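Local coordinates for uncharacterized protein GSU0716 (Geobacter sulfurreducens PCA, PDB 3BIJ) that is of unknown function but belongs to the caspase-like C14 peptidase family and so may act as a cysteine endopeptidase, at residues P16-G21 against E181-I186; Q87-S92 against R174-N179; V99-C104 against S134-T139. All coordinates share one frame; numbering follows the deposited sequence.

Contact 1: residues P16-G21 against E181-I186; sequences PKHYGG and EFYDTI
His18 reaches from the loop after strand 4-10 to helix 180-189, where Tyr183 and Phe182 receive it. Its imidazole presents an edge to the face of Phe182 in an offset edge-to-face pair, with centroids 5.8 Å apart and planes at 81°. Toward Tyr183 the meeting is rim to rim: the two side chains come from opposite directions, their ring centroids lie 5.6 Å apart, and neither ring covers the other. The first torsion of Tyr183, -73°, sets CG beside its own backbone N and opposite the carbonyl carbon, aiming the phenol at the loop. Within the helix, Phe182 CD1 sits over the centre of the Tyr183 ring, which joins all three residues in one aromatic cluster. The hydroxyl of Tyr183 is tied beyond the cluster, where its OH accepts a hydrogen bond from the backbone N of Glu109. A leucine in place of Tyr183 would probably leave that amide without its acceptor and deprive the imidazole of its neighbour at the rim. The chemistry is thus mainly aromatic packing, small in area, in which Tyr183 also couples the helix to strand 109-111 through the hydroxyl of this buried residue.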
loop_
_atom_site.group_PDB
_atom_site.type_symbol
_atom_site.label_atom_id
_atom_site.label_comp_id
_atom_site.label_asym_id
_atom_site.label_seq_id
_atom_site.Cartn_x
_atom_site.Cartn_y
_atom_site.Cartn_z
ATOM N N PRO A 16 27.327 18.854 -14.427
ATOM C CA PRO A 16 26.921 19.458 -13.152
ATOM C C PRO A 16 27.451 20.881 -12.991
ATOM O O PRO A 16 26.905 21.676 -12.222
ATOM C CB PRO A 16 27.485 18.490 -12.112
ATOM C CG PRO A 16 28.706 17.955 -12.785
ATOM C CD PRO A 16 28.260 17.735 -14.210
ATOM N N LYS A 17 28.506 21.195 -13.730
ATOM C CA LYS A 17 29.104 22.521 -13.690
ATOM C C LYS A 17 28.151 23.578 -14.259
ATOM O O LYS A 17 28.385 24.771 -14.121
ATOM C CB LYS A 17 30.429 22.503 -14.463
ATOM C CG LYS A 17 31.546 21.731 -13.729
ATOM C CD LYS A 17 32.384 20.790 -14.640
ATOM C CE LYS A 17 33.190 21.545 -15.712
ATOM N NZ LYS A 17 32.398 21.768 -16.962
ATOM N N HIS A 18 27.073 23.144 -14.900
ATOM C CA HIS A 18 26.109 24.088 -15.441
ATOM C C HIS A 18 24.762 23.938 -14.733
ATOM O O HIS A 18 24.043 24.914 -14.504
ATOM C CB HIS A 18 25.943 23.871 -16.948
ATOM C CG HIS A 18 24.814 24.647 -17.547
ATOM N ND1 HIS A 18 23.503 24.220 -17.488
ATOM C CD2 HIS A 18 24.790 25.842 -18.182
ATOM C CE1 HIS A 18 22.723 25.118 -18.061
ATOM N NE2 HIS A 18 23.478 26.114 -18.491
ATOM N N TYR A 19 24.430 22.707 -14.373
ATOM C CA TYR A 19 23.165 22.428 -13.708
ATOM C C TYR A 19 23.243 22.524 -12.188
ATOM O O TYR A 19 22.719 21.668 -11.473
ATOM C CB TYR A 19 22.679 21.049 -14.123
ATOM C CG TYR A 19 22.183 20.984 -15.546
ATOM C CD1 TYR A 19 20.869 21.313 -15.850
ATOM C CD2 TYR A 19 23.017 20.562 -16.576
ATOM C CE1 TYR A 19 20.381 21.217 -17.145
ATOM C CE2 TYR A 19 22.550 20.460 -17.885
ATOM C CZ TYR A 19 21.222 20.783 -18.167
ATOM O OH TYR A 19 20.728 20.627 -19.446
ATOM N N GLY A 20 23.906 23.569 -11.698
ATOM C CA GLY A 20 24.022 23.774 -10.265
ATOM C C GLY A 20 24.442 22.556 -9.458
ATOM O O GLY A 20 23.922 22.333 -8.368
ATOM N N GLY A 21 25.367 21.758 -9.985
ATOM C CA GLY A 21 25.828 20.593 -9.248
ATOM C C GLY A 21 25.057 19.308 -9.475
ATOM O O GLY A 21 25.374 18.274 -8.890
ATOM N N GLU A 181 21.659 35.193 -16.905
ATOM C CA GLU A 181 21.923 35.872 -18.169
ATOM C C GLU A 181 21.857 34.916 -19.358
ATOM O O GLU A 181 21.303 35.251 -20.405
ATOM C CB GLU A 181 23.292 36.561 -18.113
ATOM C CG GLU A 181 23.575 37.518 -19.266
ATOM C CD GLU A 181 24.971 38.136 -19.185
ATOM O OE1 GLU A 181 25.973 37.399 -19.368
ATOM O OE2 GLU A 181 25.067 39.361 -18.928
ATOM N N PHE A 182 22.401 33.718 -19.192
ATOM C CA PHE A 182 22.398 32.746 -20.274
ATOM C C PHE A 182 20.989 32.415 -20.799
ATOM O O PHE A 182 20.713 32.573 -21.985
ATOM C CB PHE A 182 23.114 31.474 -19.819
ATOM C CG PHE A 182 23.140 30.391 -20.855
ATOM C CD1 PHE A 182 22.254 29.322 -20.780
ATOM C CD2 PHE A 182 24.040 30.444 -21.916
ATOM C CE1 PHE A 182 22.264 28.318 -21.743
ATOM C CE2 PHE A 182 24.057 29.443 -22.887
ATOM C CZ PHE A 182 23.165 28.377 -22.798
ATOM N N TYR A 183 20.098 31.971 -19.920
ATOM C CA TYR A 183 18.748 31.619 -20.338
ATOM C C TYR A 183 17.894 32.824 -20.681
ATOM O O TYR A 183 17.025 32.754 -21.548
ATOM C CB TYR A 183 18.065 30.763 -19.265
ATOM C CG TYR A 183 18.622 29.365 -19.229
ATOM C CD1 TYR A 183 18.415 28.497 -20.293
ATOM C CD2 TYR A 183 19.438 28.936 -18.176
ATOM C CE1 TYR A 183 19.004 27.246 -20.326
ATOM C CE2 TYR A 183 20.038 27.675 -18.199
ATOM C CZ TYR A 183 19.814 26.839 -19.285
ATOM O OH TYR A 183 20.407 25.599 -19.347
ATOM N N ASP A 184 18.132 33.943 -20.011
ATOM C CA ASP A 184 17.348 35.126 -20.313
ATOM C C ASP A 184 17.638 35.576 -21.734
ATOM O O ASP A 184 16.739 36.031 -22.442
ATOM C CB ASP A 184 17.648 36.251 -19.323
ATOM C CG ASP A 184 17.041 35.995 -17.954
ATOM O OD1 ASP A 184 15.859 35.588 -17.906
ATOM O OD2 ASP A 184 17.733 36.202 -16.929
ATOM N N THR A 185 18.887 35.446 -22.159
ATOM C CA THR A 185 19.251 35.839 -23.515
ATOM C C THR A 185 18.562 34.929 -24.519
ATOM O O THR A 185 17.978 35.393 -25.492
ATOM C CB THR A 185 20.765 35.752 -23.730
ATOM O OG1 THR A 185 21.413 36.717 -22.896
ATOM C CG2 THR A 185 21.112 36.029 -25.180
ATOM N N ILE A 186 18.637 33.628 -24.268
ATOM C CA ILE A 186 18.018 32.640 -25.131
ATOM C C ILE A 186 16.522 32.895 -25.236
ATOM O O ILE A 186 15.959 32.910 -26.328
ATOM C CB ILE A 186 18.236 31.225 -24.570
ATOM C CG1 ILE A 186 19.730 30.900 -24.566
ATOM C CG2 ILE A 186 17.455 30.210 -25.386
ATOM C CD1 ILE A 186 20.068 29.556 -23.981
#

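Contact 2: residues Q87-S92 against R174-N179; sequences QVPDTS and RTYRAN
Val88, near the end of strand 76-89, touches Tyr176 of helix 169-178 through a single methyl. CG2 stands anti to the backbone N of the valine, on the side of the carbonyl carbon, and comes to 3.6 Å from Tyr176 CD1. The same side chain also packs on Tyr183 and Ile111, while its backbone pairs with Asp100 in the sheet.

Pro89 comes next and makes the broadest meeting. The pyrrolidine stands edge-on to one face of the phenol, its CG pointing at the middle of the six-membered ring in a CH-pi contact and its CD 3.5 Å from Tyr176 CG. The tyrosine reaches this position with its own CG anti to the backbone N (chi1 171°), which extends the ring from the helix toward the strand end.

Beyond the strand, Thr91 touches the far end of the same side chain, its CG2 lying 3.7 Å from Tyr176 OH. That hydroxyl is hydrogen-bonded to Asp184 OD1, so its polar end is held by the next helix rather than by this loop. Where helix 169-178 ends, Asn179 ND2 gives a bent hydrogen bond to Thr175 O (3.2 Å, 136° at the hydrogen) and another to His18 O. A second subunit closes in here: its Asp35 forms a salt bridge with Arg177, and its Asn233 packs on Tyr176.

This is helix-on-sheet packing, with one aromatic side chain laid against a strand end, as expected in the layered alpha/beta fold of caspase-like proteins.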
loop_
_atom_site.group_PDB
_atom_site.type_symbol
_atom_site.label_atom_id
_atom_site.label_comp_id
_atom_site.label_asym_id
_atom_site.label_seq_id
_atom_site.Cartn_x
_atom_site.Cartn_y
_atom_site.Cartn_z
ATOM N N GLN A 87 12.756 22.565 -17.496
ATOM C CA GLN A 87 11.827 23.677 -17.469
ATOM C C GLN A 87 12.614 24.897 -17.026
ATOM O O GLN A 87 13.419 24.831 -16.094
ATOM C CB GLN A 87 10.677 23.407 -16.493
ATOM C CG GLN A 87 9.860 22.188 -16.854
ATOM C CD GLN A 87 8.575 22.053 -16.045
ATOM O OE1 GLN A 87 8.551 22.295 -14.830
ATOM N NE2 GLN A 87 7.501 21.641 -16.720
ATOM N N VAL A 88 12.406 26.002 -17.725
ATOM C CA VAL A 88 13.069 27.244 -17.388
ATOM C C VAL A 88 11.940 28.238 -17.128
ATOM O O VAL A 88 10.958 28.272 -17.851
ATOM C CB VAL A 88 14.005 27.710 -18.536
ATOM C CG1 VAL A 88 13.221 27.854 -19.832
ATOM C CG2 VAL A 88 14.664 29.007 -18.162
ATOM N N PRO A 89 12.047 29.026 -16.054
ATOM C CA PRO A 89 11.007 30.004 -15.724
ATOM C C PRO A 89 10.620 30.947 -16.844
ATOM O O PRO A 89 11.476 31.477 -17.569
ATOM C CB PRO A 89 11.593 30.747 -14.528
ATOM C CG PRO A 89 13.075 30.656 -14.781
ATOM C CD PRO A 89 13.214 29.203 -15.176
ATOM N N ASP A 90 9.303 31.121 -16.960
ATOM C CA ASP A 90 8.666 31.995 -17.936
ATOM C C ASP A 90 8.488 33.358 -17.269
ATOM O O ASP A 90 7.438 33.662 -16.699
ATOM C CB ASP A 90 7.296 31.429 -18.351
ATOM C CG ASP A 90 6.521 32.365 -19.292
ATOM O OD1 ASP A 90 5.358 32.051 -19.622
ATOM O OD2 ASP A 90 7.066 33.408 -19.702
ATOM N N THR A 91 9.537 34.166 -17.345
ATOM C CA THR A 91 9.561 35.489 -16.753
ATOM C C THR A 91 8.541 36.462 -17.352
ATOM O O THR A 91 8.643 37.669 -17.154
ATOM C CB THR A 91 10.994 36.063 -16.852
ATOM O OG1 THR A 91 11.673 35.463 -17.965
ATOM C CG2 THR A 91 11.769 35.759 -15.590
ATOM N N SER A 92 7.555 35.931 -18.071
ATOM C CA SER A 92 6.492 36.740 -18.690
ATOM C C SER A 92 5.309 36.929 -17.737
ATOM O O SER A 92 4.629 37.952 -17.761
ATOM C CB SER A 92 5.961 36.057 -19.953
ATOM O OG SER A 92 7.000 35.803 -20.882
ATOM N N ARG A 174 17.261 26.218 -9.650
ATOM C CA ARG A 174 18.637 26.452 -9.251
ATOM C C ARG A 174 19.500 26.654 -10.507
ATOM O O ARG A 174 20.332 27.563 -10.556
ATOM C CB ARG A 174 19.155 25.265 -8.426
ATOM C CG ARG A 174 20.506 25.531 -7.758
ATOM C CD ARG A 174 21.195 24.251 -7.349
ATOM N NE ARG A 174 20.816 23.774 -6.030
ATOM C CZ ARG A 174 21.160 22.575 -5.555
ATOM N NH1 ARG A 174 20.794 22.199 -4.332
ATOM N NH2 ARG A 174 21.857 21.735 -6.311
ATOM N N THR A 175 19.295 25.807 -11.518
ATOM C CA THR A 175 20.046 25.905 -12.766
ATOM C C THR A 175 19.764 27.250 -13.420
ATOM O O THR A 175 20.662 27.902 -13.960
ATOM C CB THR A 175 19.667 24.778 -13.753
ATOM O OG1 THR A 175 20.007 23.512 -13.183
ATOM C CG2 THR A 175 20.411 24.935 -15.072
ATOM N N TYR A 176 18.512 27.677 -13.368
ATOM C CA TYR A 176 18.161 28.954 -13.959
ATOM C C TYR A 176 18.901 30.085 -13.252
ATOM O O TYR A 176 19.561 30.896 -13.897
ATOM C CB TYR A 176 16.656 29.193 -13.866
ATOM C CG TYR A 176 16.257 30.589 -14.275
ATOM C CD1 TYR A 176 16.237 30.971 -15.619
ATOM C CD2 TYR A 176 15.940 31.538 -13.318
ATOM C CE1 TYR A 176 15.913 32.270 -15.990
ATOM C CE2 TYR A 176 15.617 32.831 -13.674
ATOM C CZ TYR A 176 15.605 33.195 -15.009
ATOM O OH TYR A 176 15.288 34.487 -15.355
ATOM N N ARG A 177 18.781 30.142 -11.927
ATOM C CA ARG A 177 19.444 31.186 -11.150
ATOM C C ARG A 177 20.945 31.224 -11.416
ATOM O O ARG A 177 21.514 32.293 -11.611
ATOM C CB ARG A 177 19.193 30.993 -9.646
ATOM C CG ARG A 177 17.728 31.168 -9.227
ATOM C CD ARG A 177 17.555 31.239 -7.702
ATOM N NE ARG A 177 17.997 30.018 -7.024
ATOM C CZ ARG A 177 17.252 28.928 -6.861
ATOM N NH1 ARG A 177 16.005 28.890 -7.321
ATOM N NH2 ARG A 177 17.766 27.872 -6.249
ATOM N N ALA A 178 21.575 30.054 -11.439
ATOM C CA ALA A 178 23.013 29.955 -11.669
ATOM C C ALA A 178 23.425 30.371 -13.068
ATOM O O ALA A 178 24.613 30.536 -13.336
ATOM C CB ALA A 178 23.482 28.539 -11.400
ATOM N N ASN A 179 22.447 30.536 -13.953
ATOM C CA ASN A 179 22.717 30.920 -15.331
ATOM C C ASN A 179 21.693 31.932 -15.835
ATOM O O ASN A 179 21.247 31.859 -16.974
ATOM C CB ASN A 179 22.731 29.668 -16.228
ATOM C CG ASN A 179 23.842 28.678 -15.846
ATOM O OD1 ASN A 179 25.037 28.991 -15.931
ATOM N ND2 ASN A 179 23.446 27.479 -15.416
#

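Contact 3: residues V99-C104 against S134-T139; sequences VDETWC and SCHSGT
Glu101 and His136 mark the closest backbone approach, CA to CA 6.9 Å, between strand 99-104 and the irregular loop that follows strand 127-133. The gap is bridged by side chains, above all by the imidazole of His136.

Glu101 lies over one face of that ring. Its CB is 3.7 Å from the ring centroid and 15° off the normal, a CH-pi contact displaced toward the rim. From there the glutamate chain runs extended beyond CG, and its carboxylate ends stacked on the imidazole, the two planes 14° apart, with OE2 3.5 Å from His136 CD2. The flat group is therefore layered on the histidine rather than bonded at its edge. The edge meets the strand backbone instead: Thr102 O lies near the ring plane, 2.9 Å from His136 CE1. ND1 makes a weak hydrogen bond to Gly86 O of the neighbouring strand, so contacts on a face and at the edge both limit how the imidazole can turn. The CB of Thr102 points away from the loop, and its OG1 is hydrogen-bonded to Glu109 OE1.

The CB of Cys135 points away from strand 99-104, and its side chain packs on Ala166 and Cys208. The Ser-Cys-His-Ser-Gly run directly after a parallel strand, with His84 on the adjoining strand 76-89, is consistent with the cysteine-histidine site of caspases and metacaspases, in which Cys135 would probably be the nucleophile.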
loop_
_atom_site.group_PDB
_atom_site.type_symbol
_atom_site.label_atom_id
_atom_site.label_comp_id
_atom_site.label_asym_id
_atom_site.label_seq_id
_atom_site.Cartn_x
_atom_site.Cartn_y
_atom_site.Cartn_z
ATOM N N VAL A 99 6.228 28.098 -16.932
ATOM C CA VAL A 99 7.574 27.829 -17.410
ATOM C C VAL A 99 7.602 27.347 -18.857
ATOM O O VAL A 99 6.555 27.175 -19.487
ATOM C CB VAL A 99 8.249 26.762 -16.524
ATOM C CG1 VAL A 99 8.494 27.320 -15.120
ATOM C CG2 VAL A 99 7.356 25.529 -16.439
ATOM N N ASP A 100 8.811 27.147 -19.377
ATOM C CA ASP A 100 9.006 26.654 -20.740
ATOM C C ASP A 100 9.678 25.285 -20.680
ATOM O O ASP A 100 10.695 25.108 -20.007
ATOM C CB ASP A 100 9.888 27.603 -21.550
ATOM C CG ASP A 100 9.176 28.876 -21.940
ATOM O OD1 ASP A 100 8.102 28.796 -22.580
ATOM O OD2 ASP A 100 9.699 29.962 -21.623
ATOM N N GLU A 101 9.108 24.316 -21.381
ATOM C CA GLU A 101 9.669 22.975 -21.403
ATOM C C GLU A 101 10.964 22.968 -22.195
ATOM O O GLU A 101 11.130 23.741 -23.133
ATOM C CB GLU A 101 8.661 22.008 -22.003
ATOM C CG GLU A 101 7.410 21.892 -21.152
ATOM C CD GLU A 101 6.384 20.964 -21.748
ATOM O OE1 GLU A 101 5.389 20.641 -21.045
ATOM O OE2 GLU A 101 6.571 20.559 -22.923
ATOM N N THR A 102 11.888 22.100 -21.806
ATOM C CA THR A 102 13.181 22.032 -22.468
ATOM C C THR A 102 13.734 20.617 -22.461
ATOM O O THR A 102 13.173 19.709 -21.841
ATOM C CB THR A 102 14.228 22.898 -21.744
ATOM O OG1 THR A 102 14.598 22.259 -20.513
ATOM C CG2 THR A 102 13.674 24.292 -21.459
ATOM N N TRP A 103 14.836 20.440 -23.178
ATOM C CA TRP A 103 15.530 19.168 -23.209
ATOM C C TRP A 103 16.807 19.464 -22.437
ATOM O O TRP A 103 17.463 20.485 -22.672
ATOM C CB TRP A 103 15.873 18.734 -24.640
ATOM C CG TRP A 103 14.785 17.938 -25.314
ATOM C CD1 TRP A 103 13.588 17.563 -24.774
ATOM C CD2 TRP A 103 14.806 17.420 -26.647
ATOM N NE1 TRP A 103 12.863 16.845 -25.686
ATOM C CE2 TRP A 103 13.584 16.743 -26.847
ATOM C CE3 TRP A 103 15.739 17.463 -27.692
ATOM C CZ2 TRP A 103 13.266 16.113 -28.051
ATOM C CZ3 TRP A 103 15.423 16.837 -28.888
ATOM C CH2 TRP A 103 14.191 16.169 -29.054
ATOM N N CYS A 104 17.154 18.598 -21.494
ATOM C CA CYS A 104 18.361 18.845 -20.727
ATOM C C CYS A 104 19.563 18.254 -21.419
ATOM O O CYS A 104 19.905 17.079 -21.248
ATOM C CB CYS A 104 18.224 18.287 -19.321
ATOM S SG CYS A 104 16.976 19.136 -18.401
ATOM N N SER A 134 11.165 10.985 -23.058
ATOM C CA SER A 134 11.463 11.897 -21.966
ATOM C C SER A 134 10.144 12.442 -21.406
ATOM O O SER A 134 9.067 12.092 -21.888
ATOM C CB SER A 134 12.330 13.039 -22.504
ATOM O OG SER A 134 12.743 13.909 -21.480
ATOM N N CYS A 135 10.239 13.304 -20.396
ATOM C CA CYS A 135 9.062 13.891 -19.769
ATOM C C CYS A 135 9.423 15.218 -19.113
ATOM O O CYS A 135 10.570 15.659 -19.183
ATOM C CB CYS A 135 8.516 12.941 -18.713
ATOM S SG CYS A 135 9.673 12.671 -17.372
ATOM N N HIS A 136 8.442 15.848 -18.470
ATOM C CA HIS A 136 8.662 17.132 -17.805
ATOM C C HIS A 136 8.036 17.137 -16.422
ATOM O O HIS A 136 7.034 16.469 -16.198
ATOM C CB HIS A 136 8.068 18.258 -18.648
ATOM C CG HIS A 136 8.764 18.444 -19.959
ATOM N ND1 HIS A 136 10.016 19.014 -20.061
ATOM C CD2 HIS A 136 8.413 18.080 -21.216
ATOM C CE1 HIS A 136 10.406 18.992 -21.323
ATOM N NE2 HIS A 136 9.453 18.429 -22.045
ATOM N N SER A 137 8.629 17.877 -15.490
ATOM C CA SER A 137 8.086 17.953 -14.137
ATOM C C SER A 137 6.657 18.463 -14.176
ATOM O O SER A 137 5.849 18.112 -13.325
ATOM C CB SER A 137 8.911 18.904 -13.275
ATOM O OG SER A 137 10.205 18.397 -13.053
ATOM N N GLY A 138 6.349 19.292 -15.166
ATOM C CA GLY A 138 5.014 19.847 -15.257
ATOM C C GLY A 138 4.748 20.759 -14.069
ATOM O O GLY A 138 5.652 21.449 -13.576
ATOM N N THR A 139 3.510 20.745 -13.590
ATOM C CA THR A 139 3.119 21.585 -12.464
ATOM C C THR A 139 3.081 20.798 -11.154
ATOM O O THR A 139 3.299 19.584 -11.142
ATOM C CB THR A 139 1.730 22.237 -12.709
ATOM O OG1 THR A 139 0.709 21.232 -12.719
ATOM C CG2 THR A 139 1.719 22.970 -14.043
#

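Overall arrangement
From the N terminus, the loop 16-21 opens contact 1, and strand 76-89 with its following turn opens contact 2. Strand 99-104 then opens contact 3, which is closed first, by loop 134-139. Helix 169-178 closes contact 2 and helix 180-189 closes contact 1, so the three loops nest one inside another without crossing. Contacts 1 and 2, centres about 8 Å apart, each use one of two consecutive helices. Contacts 2 and 3 meet through the antiparallel neighbours 76-89 and 99-104. Contacts 1 and 3, about 15 Å apart between centres, touch where Tyr19 packs on Cys104. Together they link the helix pair, the sheet and the probable active-site loop.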